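PDB 4XZ7: transglutaminase-like domain-containing protein from Streptococcus suis, which probably catalyses transglutaminase-type acyl transfer to amines and acts as an antiphagocytic virulence factor of the bacterium, with the transglutaminase-like domain in this N-terminal part of a longer protein. Local coordinates for residues B[359-362]-B[363-367]; B[269-272]-B[273-277]; B[218-221]-B[222-226]; B[192-195]-B[196-199]. One frame throughout, in Å; residues are numbered along the deposited sequence.

Interaction 1: residues B[359-362]-B[363-367]; sequences SNYE and SWAMK
Four consecutive backbone bonds, from the amides of Ser363, Trp364, Ala365 and Met366 back to the carbonyls of Ser359, Asn360, Tyr361 and Glu362, wind these residues into a short alpha-helix. The first carbonyl does double duty. Ser359 O accepts from Ser363 N at 2.9 Å and also from the hydroxyl Ser363 OG at 3.2 Å, the two donors arriving from opposite faces of the carbonyl plane. With OG beside its own backbone N (chi1 -68°), the serine folds back on the helix and spends its hydroxyl on the preceding turn.

Tyr361 sends its ring forward along the helix, CG anti to the backbone N (chi1 174°). Ala365 CB then sits over one face of that ring, 3.9 Å from the Tyr361 ring centroid, a CH-pi contact. The indole of Trp364 comes to the CE1 corner of the tyrosine: Trp364 CZ3 lies 3.5 Å from Tyr361 CE1, and the ring planes meet obliquely at 42°. Tyr283 meets Tyr361 edge-to-face, while Leu137 and Asn133 of the second subunit pack on Tyr361 and Trp364 respectively.

Glu362 turns to the protein interior, where its carboxylate is shared between Arg299, in a salt bridge, and the hydroxyl of Tyr283; such company would probably keep it ionised. The result is an oblique i to i+3 aromatic pair and an i to i+4 CH-pi contact on the short helix 359-365, which directly follows strand 354-357 of the five-stranded sheet and brings aromatic side chains to the dimer interface.

Interaction 2: residues B[269-272]-B[273-277]; sequences TTAA and RAFNM
Phe275 folds its ring back over the preceding turn, so that the carbonyl oxygen of Ala271 lies over one face, 3.0 Å above the ring plane and offset toward the rim. The nearest ring atom is Phe275 CG, 3.1 Å from Ala271 O. Holding CG beside the backbone N (chi1 -68°) brings the benzyl group back along the helix, and the CE2 side of the ring reaches the methyl of the same alanine, Phe275 CE2 to Ala271 CB being 3.9 Å. This oxygen is already engaged, since Phe275 N donates to Ala271 O at 2.9 Å. The small residues Ala271, Ala272 and Ala274 keep this stretch of helix slim.

The next shell comes from neighbouring elements. Val217 and Val221 of helix 213-227 and Ala282 of strand 282-288 pack on the Phe275 ring, while Ala272 meets Ala282 and Val284 and, in the second subunit, Ala140. Asn276 is fixed through OD1, which accepts from the amide of Ala282.

Arg273 leaves from another flank, bent at chi2 (74°). Its guanidinium is gripped by the carbonyls of Leu374 and Phe376 and by a salt bridge to Asp195, a set of acceptors that satisfies a buried charge. Helix 264-277, packed against helices 188-205 and 213-227 and against strand 282-288 in the middle of the five-stranded sheet, is consistent with the central helix of the papain-like core of transglutaminase-like proteins.

Interaction 3: residues B[218-221]-B[222-226]; sequences KAFV and QYVAN
Phe220 presents one face of its ring to Val224 a turn further on, and the methyl Val224 CG2 sits 3.5 Å above the Phe220 ring plane, displaced toward the rim. The atom beneath it is at the far end of the ring: Phe220 CZ lies 3.6 Å from Val224 CG2. This CH-pi contact, 24° off the ring normal, depends on both torsions. Phe220 carries CG anti to the backbone N (chi1 -176°), which sends the ring forward along the helix, whereas Val224 turns CG2 back beside its own N, toward the preceding turn. Beneath the pair the backbone closes the same i to i+4 step, Val224 N donating to Phe220 O at 3.0 Å.

Val221 adds its branched side chain to the same buried side of the helix. The outer side carries Gln222, which is exposed and touches the preceding turn through CB, 3.3 Å from Lys218 O. Leu201 and Ser205 of helix 188-205 pack on Phe220, and Phe267 of helix 264-277 packs on Val224. An aromatic and a beta-branched residue spaced four apart thus form part of the apolar stripe of an amphipathic helix, here helix 213-227 in the helical part of the transglutaminase-like domain.

Interaction 4: residues B[192-195]-B[196-199]; sequences IAND and DLIH
In the middle of helix 188-205, which packs on helix 264-277, Asn194 and Asp195 meet Ile198. The end of Ile198 lies beside two polar groups: Ile198 CD1 is 4.0 Å from Asn194 ND2 and 3.9 Å from Asp195 OD1. These are plain van der Waals contacts. With CG1 beside its backbone N (chi1 -65°), Ile198 lays this branch back along the helix, and Ile198 CG1 comes within 3.4 Å of Asn194 O. That oxygen also takes the backbone bond of the turn, from Ile198 N at 2.9 Å.

Both polar side chains are buried, and their bonds lead away to other parts of the chain. Asn194 uses both ends of its amide, OD1 with the hydroxyl of Thr257 and ND2 with the carbonyl of Leu253, which should fix its flip. OD2 of Asp195, the salt-bridge partner of Arg273, also meets Asn377. In this way the helix is tied to helix 264-277, the core helix of the transglutaminase-like domain, and to the C-terminal loop.

Leu197, further round the turn, rests its CB against Asn194 O at 3.3 Å and packs on Thr257 and Glu258 of helix 255-259. Asp196 N reaches Ile192 O at 3.0 Å, but the bond is bent, with an angle of 139° at the hydrogen, while His199 N donates to Asp195 O at 3.0 Å.

From the N terminus the order is interaction 4 on helix 188-205, interaction 3 on helix 213-227, interaction 2 on helix 264-277 and interaction 1 on helix 359-365. Each is a local turn within one helix, so none closes a loop and none nests or crosses. In space interaction 2 is the hub, its helix joining the other two: Ala274 CB meets Phe220 CZ of interaction 3 at 3.4 Å, and Arg273 CG meets Ile198 CD1 of interaction 4 at 3.5 Å. Interactions 3 and 4 do not touch directly. Interaction 1, following strand 354-357 of the sheet, stands apart, its centre about 16 Å from that of interaction 2, yet both touch the second subunit.

Interaction 1: residues B[359-362]-B[363-367]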
loop_
_atom_site.group_PDB
_atom_site.type_symbol
_atom_site.label_atom_id
_atom_site.label_comp_id
_atom_site.label_asym_id
_atom_site.label_seq_id
_atom_site.Cartn_x
_atom_site.Cartn_y
_atom_site.Cartn_z
ATOM N N SER B 359 11.116 -34.993 -1.261
ATOM C CA SER B 359 12.219 -35.925 -1.078
ATOM C C SER B 359 13.190 -35.923 -2.248
ATOM O O SER B 359 14.381 -36.186 -2.076
ATOM C CB SER B 359 11.678 -37.339 -0.852
ATOM O OG SER B 359 10.685 -37.346 0.165
ATOM N N ASN B 360 12.684 -35.637 -3.441
ATOM C CA ASN B 360 13.539 -35.577 -4.617
ATOM C C ASN B 360 14.499 -34.413 -4.466
ATOM O O ASN B 360 15.708 -34.544 -4.689
ATOM C CB ASN B 360 12.705 -35.437 -5.892
ATOM C CG ASN B 360 11.698 -36.559 -6.051
ATOM O OD1 ASN B 360 12.023 -37.732 -5.854
ATOM N ND2 ASN B 360 10.462 -36.205 -6.388
ATOM N N TYR B 361 13.949 -33.273 -4.060
ATOM C CA TYR B 361 14.776 -32.108 -3.817
ATOM C C TYR B 361 15.803 -32.389 -2.719
ATOM O O TYR B 361 16.946 -31.948 -2.799
ATOM C CB TYR B 361 13.940 -30.886 -3.426
ATOM C CG TYR B 361 14.860 -29.756 -3.052
ATOM C CD1 TYR B 361 15.474 -28.979 -4.028
ATOM C CD2 TYR B 361 15.182 -29.515 -1.724
ATOM C CE1 TYR B 361 16.362 -27.966 -3.680
ATOM C CE2 TYR B 361 16.062 -28.523 -1.376
ATOM C CZ TYR B 361 16.640 -27.754 -2.350
ATOM O OH TYR B 361 17.502 -26.776 -1.956
ATOM N N GLU B 362 15.381 -33.084 -1.672
ATOM C CA GLU B 362 16.288 -33.366 -0.572
ATOM C C GLU B 362 17.438 -34.245 -1.064
ATOM O O GLU B 362 18.611 -33.924 -0.829
ATOM C CB GLU B 362 15.529 -34.010 0.593
ATOM C CG GLU B 362 14.877 -32.961 1.505
ATOM C CD GLU B 362 13.893 -33.535 2.528
ATOM O OE1 GLU B 362 14.004 -34.726 2.919
ATOM O OE2 GLU B 362 12.998 -32.775 2.946
ATOM N N SER B 363 17.111 -35.311 -1.793
ATOM C CA SER B 363 18.138 -36.205 -2.343
ATOM C C SER B 363 19.087 -35.430 -3.238
ATOM O O SER B 363 20.289 -35.653 -3.216
ATOM C CB SER B 363 17.510 -37.366 -3.118
ATOM O OG SER B 363 16.814 -38.225 -2.232
ATOM N N TRP B 364 18.529 -34.487 -3.988
ATOM C CA TRP B 364 19.304 -33.626 -4.868
ATOM C C TRP B 364 20.183 -32.634 -4.105
ATOM O O TRP B 364 21.369 -32.485 -4.397
ATOM C CB TRP B 364 18.357 -32.871 -5.805
ATOM C CG TRP B 364 19.048 -31.943 -6.732
ATOM C CD1 TRP B 364 19.631 -32.263 -7.926
ATOM C CD2 TRP B 364 19.235 -30.535 -6.556
ATOM N NE1 TRP B 364 20.162 -31.138 -8.506
ATOM C CE2 TRP B 364 19.936 -30.063 -7.688
ATOM C CE3 TRP B 364 18.859 -29.620 -5.561
ATOM C CZ2 TRP B 364 20.287 -28.722 -7.846
ATOM C CZ3 TRP B 364 19.212 -28.290 -5.717
ATOM C CH2 TRP B 364 19.921 -27.855 -6.856
ATOM N N ALA B 365 19.587 -31.954 -3.127
ATOM C CA ALA B 365 20.262 -30.873 -2.414
ATOM C C ALA B 365 21.440 -31.380 -1.586
ATOM O O ALA B 365 22.508 -30.773 -1.577
ATOM C CB ALA B 365 19.266 -30.123 -1.522
ATOM N N MET B 366 21.246 -32.498 -0.898
ATOM C CA MET B 366 22.293 -33.053 -0.050
ATOM C C MET B 366 23.538 -33.397 -0.856
ATOM O O MET B 366 24.629 -33.512 -0.299
ATOM C CB MET B 366 21.791 -34.294 0.687
ATOM C CG MET B 366 21.709 -35.544 -0.162
ATOM S SD MET B 366 20.772 -36.839 0.669
ATOM C CE MET B 366 21.042 -38.211 -0.454
ATOM N N LYS B 367 23.376 -33.541 -2.169
ATOM C CA LYS B 367 24.486 -33.920 -3.028
ATOM C C LYS B 367 25.100 -32.738 -3.777
ATOM O O LYS B 367 26.096 -32.907 -4.476
ATOM C CB LYS B 367 24.041 -34.994 -4.028
ATOM C CG LYS B 367 23.899 -36.376 -3.399
ATOM C CD LYS B 367 23.651 -37.460 -4.432
ATOM C CE LYS B 367 22.208 -37.472 -4.898
ATOM N NZ LYS B 367 21.956 -38.645 -5.779
#

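Interaction 2: residues B[269-272]-B[273-277]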
loop_
_atom_site.group_PDB
_atom_site.type_symbol
_atom_site.label_atom_id
_atom_site.label_comp_id
_atom_site.label_asym_id
_atom_site.label_seq_id
_atom_site.Cartn_x
_atom_site.Cartn_y
_atom_site.Cartn_z
ATOM N N THR B 269 13.096 -18.975 7.180
ATOM C CA THR B 269 13.848 -18.500 6.012
ATOM C C THR B 269 15.248 -18.021 6.402
ATOM O O THR B 269 16.241 -18.340 5.737
ATOM C CB THR B 269 13.108 -17.367 5.296
ATOM O OG1 THR B 269 11.808 -17.829 4.890
ATOM C CG2 THR B 269 13.906 -16.880 4.095
ATOM N N THR B 270 15.329 -17.273 7.498
ATOM C CA THR B 270 16.627 -16.851 8.005
ATOM C C THR B 270 17.459 -18.069 8.423
ATOM O O THR B 270 18.662 -18.126 8.167
ATOM C CB THR B 270 16.472 -15.898 9.197
ATOM O OG1 THR B 270 15.786 -14.728 8.759
ATOM C CG2 THR B 270 17.846 -15.494 9.766
ATOM N N ALA B 271 16.809 -19.041 9.050
ATOM C CA ALA B 271 17.515 -20.244 9.474
ATOM C C ALA B 271 18.010 -21.051 8.277
ATOM O O ALA B 271 19.130 -21.537 8.284
ATOM C CB ALA B 271 16.630 -21.107 10.370
ATOM N N ALA B 272 17.178 -21.196 7.249
ATOM C CA ALA B 272 17.565 -21.992 6.090
ATOM C C ALA B 272 18.756 -21.340 5.418
ATOM O O ALA B 272 19.736 -22.029 5.071
ATOM C CB ALA B 272 16.414 -22.148 5.114
ATOM N N ARG B 273 18.682 -20.014 5.254
ATOM C CA ARG B 273 19.798 -19.279 4.654
ATOM C C ARG B 273 21.070 -19.498 5.470
ATOM O O ARG B 273 22.103 -19.881 4.919
ATOM C CB ARG B 273 19.491 -17.783 4.547
ATOM C CG ARG B 273 20.535 -16.994 3.781
ATOM C CD ARG B 273 20.452 -17.243 2.277
ATOM N NE ARG B 273 21.407 -16.418 1.541
ATOM C CZ ARG B 273 21.783 -16.660 0.292
ATOM N NH1 ARG B 273 21.276 -17.694 -0.364
ATOM N NH2 ARG B 273 22.668 -15.877 -0.302
ATOM N N ALA B 274 20.982 -19.278 6.780
ATOM C CA ALA B 274 22.121 -19.488 7.685
ATOM C C ALA B 274 22.718 -20.906 7.634
ATOM O O ALA B 274 23.932 -21.076 7.681
ATOM C CB ALA B 274 21.707 -19.165 9.096
ATOM N N PHE B 275 21.863 -21.920 7.557
ATOM C CA PHE B 275 22.319 -23.303 7.540
ATOM C C PHE B 275 23.037 -23.646 6.240
ATOM O O PHE B 275 23.981 -24.438 6.234
ATOM C CB PHE B 275 21.143 -24.257 7.748
ATOM C CG PHE B 275 20.547 -24.189 9.131
ATOM C CD1 PHE B 275 21.321 -23.794 10.213
ATOM C CD2 PHE B 275 19.220 -24.517 9.347
ATOM C CE1 PHE B 275 20.777 -23.736 11.495
ATOM C CE2 PHE B 275 18.665 -24.457 10.629
ATOM C CZ PHE B 275 19.448 -24.064 11.699
ATOM N N ASN B 276 22.570 -23.069 5.136
ATOM C CA ASN B 276 23.231 -23.290 3.859
ATOM C C ASN B 276 24.615 -22.657 3.908
ATOM O O ASN B 276 25.582 -23.251 3.435
ATOM C CB ASN B 276 22.404 -22.742 2.693
ATOM C CG ASN B 276 21.268 -23.670 2.299
ATOM O OD1 ASN B 276 21.407 -24.887 2.352
ATOM N ND2 ASN B 276 20.126 -23.094 1.923
ATOM N N MET B 277 24.718 -21.467 4.497
ATOM C CA MET B 277 26.022 -20.852 4.702
ATOM C C MET B 277 26.948 -21.770 5.510
ATOM O O MET B 277 28.142 -21.868 5.225
ATOM C CB MET B 277 25.877 -19.507 5.408
ATOM C CG MET B 277 25.316 -18.393 4.525
ATOM S SD MET B 277 25.038 -16.856 5.416
ATOM C CE MET B 277 26.680 -16.494 6.032
#

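Interaction 3: residues B[218-221]-B[222-226]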
loop_
_atom_site.group_PDB
_atom_site.type_symbol
_atom_site.label_atom_id
_atom_site.label_comp_id
_atom_site.label_asym_id
_atom_site.label_seq_id
_atom_site.Cartn_x
_atom_site.Cartn_y
_atom_site.Cartn_z
ATOM N N LYS B 218 21.498 -26.388 16.800
ATOM C CA LYS B 218 20.960 -26.097 18.126
ATOM C C LYS B 218 21.330 -24.669 18.535
ATOM O O LYS B 218 20.466 -23.850 18.878
ATOM C CB LYS B 218 21.488 -27.123 19.146
ATOM C CG LYS B 218 20.751 -27.189 20.468
ATOM C CD LYS B 218 21.545 -28.014 21.505
ATOM C CE LYS B 218 21.822 -29.448 21.043
ATOM N NZ LYS B 218 20.633 -30.349 21.169
ATOM N N ALA B 219 22.619 -24.368 18.439
ATOM C CA ALA B 219 23.142 -23.064 18.823
ATOM C C ALA B 219 22.507 -21.914 18.033
ATOM O O ALA B 219 22.076 -20.909 18.619
ATOM C CB ALA B 219 24.648 -23.045 18.648
ATOM N N PHE B 220 22.452 -22.044 16.708
ATOM C CA PHE B 220 21.893 -20.943 15.914
ATOM C C PHE B 220 20.393 -20.720 16.197
ATOM O O PHE B 220 19.943 -19.591 16.434
ATOM C CB PHE B 220 22.103 -21.173 14.420
ATOM C CG PHE B 220 21.623 -20.027 13.586
ATOM C CD1 PHE B 220 22.378 -18.872 13.484
ATOM C CD2 PHE B 220 20.397 -20.085 12.942
ATOM C CE1 PHE B 220 21.928 -17.803 12.731
ATOM C CE2 PHE B 220 19.937 -19.026 12.198
ATOM C CZ PHE B 220 20.694 -17.882 12.093
ATOM N N VAL B 221 19.641 -21.813 16.156
ATOM C CA VAL B 221 18.207 -21.810 16.399
ATOM C C VAL B 221 17.880 -21.161 17.741
ATOM O O VAL B 221 17.021 -20.273 17.823
ATOM C CB VAL B 221 17.650 -23.249 16.364
ATOM C CG1 VAL B 221 16.244 -23.302 16.931
ATOM C CG2 VAL B 221 17.671 -23.776 14.957
ATOM N N GLN B 222 18.594 -21.585 18.783
ATOM C CA GLN B 222 18.345 -21.063 20.121
ATOM C C GLN B 222 18.706 -19.587 20.209
ATOM O O GLN B 222 17.975 -18.789 20.813
ATOM C CB GLN B 222 19.120 -21.860 21.174
ATOM C CG GLN B 222 18.556 -21.698 22.585
ATOM C CD GLN B 222 17.142 -22.277 22.741
ATOM O OE1 GLN B 222 16.154 -21.534 22.790
ATOM N NE2 GLN B 222 17.048 -23.605 22.839
ATOM N N TYR B 223 19.824 -19.208 19.597
ATOM C CA TYR B 223 20.194 -17.791 19.614
ATOM C C TYR B 223 19.140 -16.884 18.969
ATOM O O TYR B 223 18.720 -15.855 19.543
ATOM C CB TYR B 223 21.521 -17.564 18.903
ATOM C CG TYR B 223 21.934 -16.110 18.964
ATOM C CD1 TYR B 223 21.607 -15.224 17.943
ATOM C CD2 TYR B 223 22.629 -15.624 20.059
ATOM C CE1 TYR B 223 21.960 -13.903 18.012
ATOM C CE2 TYR B 223 23.000 -14.311 20.130
ATOM C CZ TYR B 223 22.661 -13.454 19.108
ATOM O OH TYR B 223 23.032 -12.141 19.188
ATOM N N VAL B 224 18.736 -17.245 17.756
ATOM C CA VAL B 224 17.761 -16.426 17.049
ATOM C C VAL B 224 16.471 -16.366 17.850
ATOM O O VAL B 224 15.918 -15.287 18.039
ATOM C CB VAL B 224 17.478 -16.951 15.649
ATOM C CG1 VAL B 224 16.214 -16.278 15.058
ATOM C CG2 VAL B 224 18.679 -16.705 14.774
ATOM N N ALA B 225 16.018 -17.513 18.361
ATOM C CA ALA B 225 14.817 -17.538 19.205
ATOM C C ALA B 225 14.953 -16.637 20.430
ATOM O O ALA B 225 13.957 -16.113 20.929
ATOM C CB ALA B 225 14.504 -18.969 19.646
ATOM N N ASN B 226 16.183 -16.469 20.921
ATOM C CA ASN B 226 16.431 -15.624 22.093
ATOM C C ASN B 226 16.686 -14.149 21.795
ATOM O O ASN B 226 16.820 -13.352 22.725
ATOM C CB ASN B 226 17.614 -16.177 22.905
ATOM C CG ASN B 226 17.212 -17.360 23.782
ATOM O OD1 ASN B 226 16.022 -17.586 24.028
ATOM N ND2 ASN B 226 18.199 -18.131 24.240
#

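Interaction 4: residues B[192-195]-B[196-199]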
loop_
_atom_site.group_PDB
_atom_site.type_symbol
_atom_site.label_atom_id
_atom_site.label_comp_id
_atom_site.label_asym_id
_atom_site.label_seq_id
_atom_site.Cartn_x
_atom_site.Cartn_y
_atom_site.Cartn_z
ATOM N N ILE B 192 22.856 -8.549 -0.287
ATOM C CA ILE B 192 24.170 -8.783 0.296
ATOM C C ILE B 192 24.255 -8.227 1.727
ATOM O O ILE B 192 24.824 -8.874 2.610
ATOM C CB ILE B 192 25.271 -8.172 -0.578
ATOM C CG1 ILE B 192 25.301 -8.892 -1.928
ATOM C CG2 ILE B 192 26.624 -8.289 0.106
ATOM C CD1 ILE B 192 26.008 -8.118 -3.017
ATOM N N ALA B 193 23.670 -7.056 1.980
ATOM C CA ALA B 193 23.727 -6.513 3.344
ATOM C C ALA B 193 22.923 -7.393 4.315
ATOM O O ALA B 193 23.330 -7.625 5.460
ATOM C CB ALA B 193 23.227 -5.079 3.378
ATOM N N ASN B 194 21.792 -7.908 3.847
ATOM C CA ASN B 194 21.052 -8.884 4.635
ATOM C C ASN B 194 21.861 -10.158 4.923
ATOM O O ASN B 194 21.829 -10.683 6.044
ATOM C CB ASN B 194 19.744 -9.245 3.944
ATOM C CG ASN B 194 18.748 -9.866 4.898
ATOM O OD1 ASN B 194 18.321 -9.231 5.855
ATOM N ND2 ASN B 194 18.394 -11.121 4.655
ATOM N N ASP B 195 22.584 -10.653 3.916
ATOM C CA ASP B 195 23.460 -11.807 4.099
ATOM C C ASP B 195 24.520 -11.502 5.144
ATOM O O ASP B 195 24.994 -12.401 5.866
ATOM C CB ASP B 195 24.131 -12.206 2.787
ATOM C CG ASP B 195 23.396 -13.315 2.069
ATOM O OD1 ASP B 195 22.304 -13.718 2.532
ATOM O OD2 ASP B 195 23.908 -13.777 1.027
ATOM N N ASP B 196 24.890 -10.228 5.236
ATOM C CA ASP B 196 25.836 -9.838 6.272
ATOM C C ASP B 196 25.187 -9.909 7.646
ATOM O O ASP B 196 25.786 -10.428 8.587
ATOM C CB ASP B 196 26.395 -8.437 6.031
ATOM C CG ASP B 196 27.591 -8.138 6.923
ATOM O OD1 ASP B 196 28.676 -8.732 6.689
ATOM O OD2 ASP B 196 27.435 -7.329 7.863
ATOM N N LEU B 197 23.970 -9.383 7.759
ATOM C CA LEU B 197 23.193 -9.504 8.997
ATOM C C LEU B 197 23.060 -10.959 9.477
ATOM O O LEU B 197 23.165 -11.247 10.678
ATOM C CB LEU B 197 21.812 -8.888 8.798
ATOM C CG LEU B 197 21.534 -7.479 9.331
ATOM C CD1 LEU B 197 22.782 -6.704 9.593
ATOM C CD2 LEU B 197 20.636 -6.716 8.355
ATOM N N ILE B 198 22.849 -11.876 8.535
ATOM C CA ILE B 198 22.748 -13.295 8.862
ATOM C C ILE B 198 24.076 -13.832 9.361
ATOM O O ILE B 198 24.121 -14.558 10.360
ATOM C CB ILE B 198 22.294 -14.115 7.648
ATOM C CG1 ILE B 198 20.874 -13.704 7.255
ATOM C CG2 ILE B 198 22.337 -15.588 7.953
ATOM C CD1 ILE B 198 20.466 -14.250 5.933
ATOM N N HIS B 199 25.151 -13.472 8.657
ATOM C CA HIS B 199 26.508 -13.837 9.059
ATOM C C HIS B 199 26.760 -13.412 10.504
ATOM O O HIS B 199 27.281 -14.185 11.313
ATOM C CB HIS B 199 27.540 -13.192 8.126
ATOM C CG HIS B 199 28.846 -13.923 8.059
ATOM N ND1 HIS B 199 29.700 -14.030 9.136
ATOM C CD2 HIS B 199 29.453 -14.568 7.034
ATOM C CE1 HIS B 199 30.770 -14.719 8.784
ATOM N NE2 HIS B 199 30.647 -15.055 7.512
#